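PDB 6IDN: ICChI, a glycosylated chitinase from Ipomoea carnea, which acts as a chitinase with lysozyme activity, probably cleaving beta-1,4 linkages as a family 18 glycoside hydrolase. Local coordinates for residues G229-L241 against Y260-V272. Numbering follows the deposited sequence.
With CA (calcium ion), chain E.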
loop_
_atom_site.group_PDB
_atom_site.type_symbol
_atom_site.label_atom_id
_atom_site.label_comp_id
_atom_site.label_asym_id
_atom_site.label_seq_id
_atom_site.Cartn_x
_atom_site.Cartn_y
_atom_site.Cartn_z
ATOM N N GLY A 229 12.765 10.341 8.761
ATOM C CA GLY A 229 12.053 10.656 7.538
ATOM C C GLY A 229 10.846 11.560 7.715
ATOM O O GLY A 229 10.368 12.119 6.719
ATOM N N PHE A 230 10.325 11.711 8.933
ATOM C CA PHE A 230 9.221 12.640 9.159
ATOM C C PHE A 230 9.598 14.040 8.688
ATOM O O PHE A 230 10.713 14.514 8.933
ATOM C CB PHE A 230 8.830 12.681 10.642
ATOM C CG PHE A 230 7.726 13.661 10.944
ATOM C CD1 PHE A 230 6.408 13.370 10.601
ATOM C CD2 PHE A 230 8.004 14.882 11.550
ATOM C CE1 PHE A 230 5.405 14.281 10.859
ATOM C CE2 PHE A 230 7.006 15.788 11.812
ATOM C CZ PHE A 230 5.697 15.478 11.458
ATOM N N ILE A 231 8.652 14.699 8.013
ATOM C CA ILE A 231 8.783 16.082 7.556
ATOM C C ILE A 231 7.668 16.877 8.229
ATOM O O ILE A 231 6.491 16.537 8.072
ATOM C CB ILE A 231 8.668 16.191 6.026
ATOM C CG1 ILE A 231 9.566 15.160 5.336
ATOM C CG2 ILE A 231 9.028 17.605 5.535
ATOM C CD1 ILE A 231 9.450 15.183 3.791
ATOM N N GLU A 232 8.028 17.916 8.979
ATOM C CA GLU A 232 7.004 18.760 9.578
ATOM C C GLU A 232 6.110 19.315 8.476
ATOM O O GLU A 232 6.574 19.594 7.366
ATOM C CB GLU A 232 7.650 19.883 10.391
ATOM C CG GLU A 232 6.680 20.722 11.184
ATOM C CD GLU A 232 6.170 21.900 10.389
ATOM O OE1 GLU A 232 6.931 22.375 9.516
ATOM O OE2 GLU A 232 5.025 22.354 10.633
ATOM N N ALA A 233 4.814 19.440 8.775
ATOM C CA ALA A 233 3.829 19.721 7.734
ATOM C C ALA A 233 4.170 20.991 6.953
ATOM O O ALA A 233 4.093 21.001 5.716
ATOM C CB ALA A 233 2.434 19.821 8.357
ATOM N N ASP A 234 4.569 22.059 7.647
ATOM C CA ASP A 234 4.836 23.316 6.948
ATOM C C ASP A 234 6.039 23.189 6.017
ATOM O O ASP A 234 6.050 23.768 4.920
ATOM C CB ASP A 234 5.025 24.441 7.962
ATOM C CG ASP A 234 3.712 24.868 8.590
ATOM O OD1 ASP A 234 2.669 24.785 7.901
ATOM O OD2 ASP A 234 3.714 25.287 9.762
ATOM N N ASP A 235 7.052 22.423 6.427
ATOM C CA ASP A 235 8.198 22.175 5.556
ATOM C C ASP A 235 7.804 21.352 4.341
ATOM O O ASP A 235 8.317 21.575 3.239
ATOM C CB ASP A 235 9.298 21.445 6.320
ATOM C CG ASP A 235 10.054 22.338 7.290
ATOM O OD1 ASP A 235 9.812 23.570 7.384
ATOM O OD2 ASP A 235 10.909 21.774 7.986
ATOM N N LEU A 236 6.956 20.338 4.532
ATOM C CA LEU A 236 6.483 19.570 3.387
ATOM C C LEU A 236 5.791 20.482 2.385
ATOM O O LEU A 236 6.047 20.421 1.175
ATOM C CB LEU A 236 5.532 18.464 3.859
ATOM C CG LEU A 236 4.981 17.570 2.756
ATOM C CD1 LEU A 236 6.106 16.693 2.212
ATOM C CD2 LEU A 236 3.837 16.709 3.268
ATOM N N ILE A 237 4.920 21.351 2.886
ATOM C CA ILE A 237 4.138 22.229 2.020
ATOM C C ILE A 237 5.034 23.217 1.291
ATOM O O ILE A 237 4.790 23.549 0.122
ATOM C CB ILE A 237 3.058 22.934 2.856
ATOM C CG1 ILE A 237 2.010 21.920 3.312
ATOM C CG2 ILE A 237 2.428 24.081 2.073
ATOM C CD1 ILE A 237 1.189 22.400 4.506
ATOM N N SER A 238 6.073 23.717 1.960
ATOM C CA SER A 238 6.860 24.785 1.360
ATOM C C SER A 238 8.076 24.285 0.596
ATOM O O SER A 238 8.515 24.959 -0.340
ATOM C CB SER A 238 7.302 25.793 2.423
ATOM O OG SER A 238 8.184 25.186 3.345
ATOM N N GLU A 239 8.641 23.135 0.964
ATOM C CA GLU A 239 9.892 22.671 0.372
ATOM C C GLU A 239 9.746 21.505 -0.588
ATOM O O GLU A 239 10.609 21.335 -1.449
ATOM C CB GLU A 239 10.878 22.234 1.463
ATOM C CG GLU A 239 11.228 23.329 2.442
ATOM C CD GLU A 239 11.880 22.816 3.704
ATOM O OE1 GLU A 239 12.487 21.722 3.650
ATOM O OE2 GLU A 239 11.813 23.524 4.737
ATOM N N VAL A 240 8.716 20.667 -0.439
ATOM C CA VAL A 240 8.685 19.400 -1.161
ATOM C C VAL A 240 7.519 19.325 -2.139
ATOM O O VAL A 240 7.721 19.095 -3.338
ATOM C CB VAL A 240 8.634 18.225 -0.173
ATOM C CG1 VAL A 240 8.444 16.902 -0.926
ATOM C CG2 VAL A 240 9.898 18.203 0.657
ATOM N N LEU A 241 6.295 19.493 -1.638
ATOM C CA LEU A 241 5.116 19.355 -2.498
ATOM C C LEU A 241 5.187 20.181 -3.777
ATOM O O LEU A 241 4.925 19.622 -4.853
ATOM C CB LEU A 241 3.846 19.678 -1.697
ATOM C CG LEU A 241 3.465 18.582 -0.689
ATOM C CD1 LEU A 241 2.234 18.969 0.096
ATOM C CD2 LEU A 241 3.237 17.259 -1.388
ATOM N N TYR A 260 -0.959 6.828 13.613
ATOM C CA TYR A 260 -0.096 7.966 13.908
ATOM C C TYR A 260 -0.581 9.265 13.287
ATOM O O TYR A 260 0.056 10.305 13.490
ATOM C CB TYR A 260 1.337 7.677 13.438
ATOM C CG TYR A 260 1.940 6.481 14.146
ATOM C CD1 TYR A 260 2.370 6.577 15.461
ATOM C CD2 TYR A 260 2.040 5.250 13.511
ATOM C CE1 TYR A 260 2.904 5.482 16.117
ATOM C CE2 TYR A 260 2.571 4.142 14.167
ATOM C CZ TYR A 260 3.006 4.270 15.464
ATOM O OH TYR A 260 3.534 3.182 16.131
ATOM N N ASP A 261 -1.689 9.233 12.548
ATOM C CA ASP A 261 -2.188 10.397 11.817
ATOM C C ASP A 261 -3.279 11.085 12.635
ATOM O O ASP A 261 -4.472 10.987 12.349
ATOM C CB ASP A 261 -2.695 9.968 10.437
ATOM C CG ASP A 261 -3.080 11.147 9.562
ATOM O OD1 ASP A 261 -2.629 12.277 9.855
ATOM O OD2 ASP A 261 -3.849 10.946 8.596
ATOM N N ASP A 262 -2.853 11.808 13.673
ATOM C CA ASP A 262 -3.799 12.586 14.465
ATOM C C ASP A 262 -4.249 13.830 13.703
ATOM O O ASP A 262 -5.444 14.144 13.654
ATOM C CB ASP A 262 -3.179 12.976 15.811
ATOM C CG ASP A 262 -2.654 11.778 16.598
ATOM O OD1 ASP A 262 -2.989 10.623 16.262
ATOM O OD2 ASP A 262 -1.894 11.999 17.563
ATOM N N ASP A 263 -3.301 14.559 13.113
ATOM C CA ASP A 263 -3.667 15.745 12.347
ATOM C C ASP A 263 -2.734 16.016 11.171
ATOM O O ASP A 263 -2.813 17.104 10.587
ATOM C CB ASP A 263 -3.732 16.988 13.266
ATOM C CG ASP A 263 -2.446 17.227 14.039
ATOM O OD1 ASP A 263 -1.386 16.708 13.644
ATOM O OD2 ASP A 263 -2.497 17.942 15.057
ATOM N N TYR A 264 -1.867 15.078 10.790
ATOM C CA TYR A 264 -0.939 15.347 9.696
ATOM C C TYR A 264 -1.680 15.490 8.375
ATOM O O TYR A 264 -1.515 16.493 7.671
ATOM C CB TYR A 264 0.114 14.243 9.617
ATOM C CG TYR A 264 1.338 14.577 8.779
ATOM C CD1 TYR A 264 2.222 15.570 9.175
ATOM C CD2 TYR A 264 1.610 13.885 7.599
ATOM C CE1 TYR A 264 3.351 15.867 8.425
ATOM C CE2 TYR A 264 2.740 14.183 6.841
ATOM C CZ TYR A 264 3.598 15.170 7.261
ATOM O OH TYR A 264 4.732 15.466 6.517
ATOM N N SER A 265 -2.531 14.514 8.025
ATOM C CA SER A 265 -3.237 14.615 6.749
ATOM C C SER A 265 -4.176 15.814 6.722
ATOM O O SER A 265 -4.362 16.434 5.670
ATOM C CB SER A 265 -3.998 13.317 6.442
ATOM O OG SER A 265 -4.943 13.014 7.455
ATOM N N SER A 266 -4.782 16.157 7.862
ATOM C CA SER A 266 -5.632 17.341 7.895
ATOM C C SER A 266 -4.823 18.596 7.594
ATOM O O SER A 266 -5.316 19.520 6.936
ATOM C CB SER A 266 -6.326 17.460 9.253
ATOM O OG SER A 266 -7.287 16.436 9.444
ATOM N N LYS A 267 -3.572 18.640 8.055
ATOM C CA LYS A 267 -2.739 19.819 7.840
ATOM C C LYS A 267 -2.242 19.919 6.402
ATOM O O LYS A 267 -2.015 21.029 5.909
ATOM C CB LYS A 267 -1.534 19.802 8.787
ATOM C CG LYS A 267 -1.819 20.128 10.235
ATOM C CD LYS A 267 -0.560 19.906 11.078
ATOM C CE LYS A 267 -0.836 20.050 12.559
ATOM N NZ LYS A 267 -1.239 21.438 12.872
ATOM N N ILE A 268 -2.044 18.792 5.718
ATOM C CA ILE A 268 -1.432 18.831 4.393
ATOM C C ILE A 268 -2.434 18.674 3.251
ATOM O O ILE A 268 -2.108 19.046 2.112
ATOM C CB ILE A 268 -0.308 17.774 4.255
ATOM C CG1 ILE A 268 -0.881 16.347 4.265
ATOM C CG2 ILE A 268 0.735 17.967 5.345
ATOM C CD1 ILE A 268 0.156 15.278 3.917
ATOM N N LYS A 269 -3.635 18.160 3.510
ATOM C CA LYS A 269 -4.519 17.785 2.404
ATOM C C LYS A 269 -4.768 18.903 1.398
ATOM O O LYS A 269 -4.674 18.630 0.189
ATOM C CB LYS A 269 -5.857 17.245 2.931
ATOM C CG LYS A 269 -6.751 16.691 1.804
ATOM C CD LYS A 269 -7.702 15.610 2.288
ATOM C CE LYS A 269 -8.466 14.961 1.130
ATOM N NZ LYS A 269 -7.688 13.902 0.386
ATOM N N PRO A 270 -5.052 20.150 1.793
ATOM C CA PRO A 270 -5.298 21.183 0.773
ATOM C C PRO A 270 -4.143 21.372 -0.196
ATOM O O PRO A 270 -4.375 21.773 -1.343
ATOM C CB PRO A 270 -5.552 22.451 1.608
ATOM C CG PRO A 270 -5.964 21.959 2.933
ATOM C CD PRO A 270 -5.227 20.681 3.158
ATOM N N ASP A 271 -2.910 21.080 0.215
ATOM C CA ASP A 271 -1.743 21.269 -0.635
ATOM C C ASP A 271 -1.307 20.001 -1.353
ATOM O O ASP A 271 -0.384 20.060 -2.175
ATOM C CB ASP A 271 -0.577 21.816 0.198
ATOM C CG ASP A 271 -0.822 23.242 0.657
ATOM O OD1 ASP A 271 -0.797 24.154 -0.195
ATOM O OD2 ASP A 271 -1.055 23.460 1.863
ATOM N N VAL A 272 -1.944 18.869 -1.074
ATOM C CA VAL A 272 -1.571 17.615 -1.726
ATOM C C VAL A 272 -2.162 17.577 -3.128
ATOM O O VAL A 272 -3.252 18.109 -3.361
ATOM C CB VAL A 272 -2.017 16.400 -0.884
ATOM C CG1 VAL A 272 -2.013 15.115 -1.718
ATOM C CG2 VAL A 272 -1.113 16.254 0.323
ATOM O OXT VAL A 272 -1.562 17.035 -4.063
HETATM CA CA CA E . 12.659 22.909 8.765
HETATM O O HOH W 1 6.302 13.082 7.126
HETATM O O HOH W 2 11.312 24.653 9.102
HETATM O O HOH W 3 2.504 24.101 -1.289
#
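I268 CG2 lies 3.9 Å from both A233 CB and L236 CD2, the apolar centre between helices 233-244 and 264-268. The CA atoms of A233 and I268, 6.3 Å apart, are the nearest pair across the segments, whose short helix axes cross at -38°. Beside this centre stands the Y264 ring, crossed at about a right angle by L236. F230, with CG anti to the backbone N (chi1 178°), brings CE1 to 3.6 Å from Y264 CE1; the rings meet obliquely, at 48°. Farther along, I237 CG2 and CD1 pack against the D271 carboxylate, while L241 CD1 reaches D271 O at 3.6 Å.

The polar edge centres on the phenol: Y264 OH donates to I231 O at 2.6 Å, tilted slightly from the carbonyl plane, and accepts from a water that itself accepts from I231 N. A phenylalanine in place of Y264 would probably leave I231 O without this donor and the water without one of its two partners here. L236 also packs on strand 213-219 and Y264 on strand 250-256, joining two successive outer helices of the TIM barrel. One phenol thus serves both chemistries, its ring in the apolar layer and its hydroxyl tying down the loop entering helix 233-244.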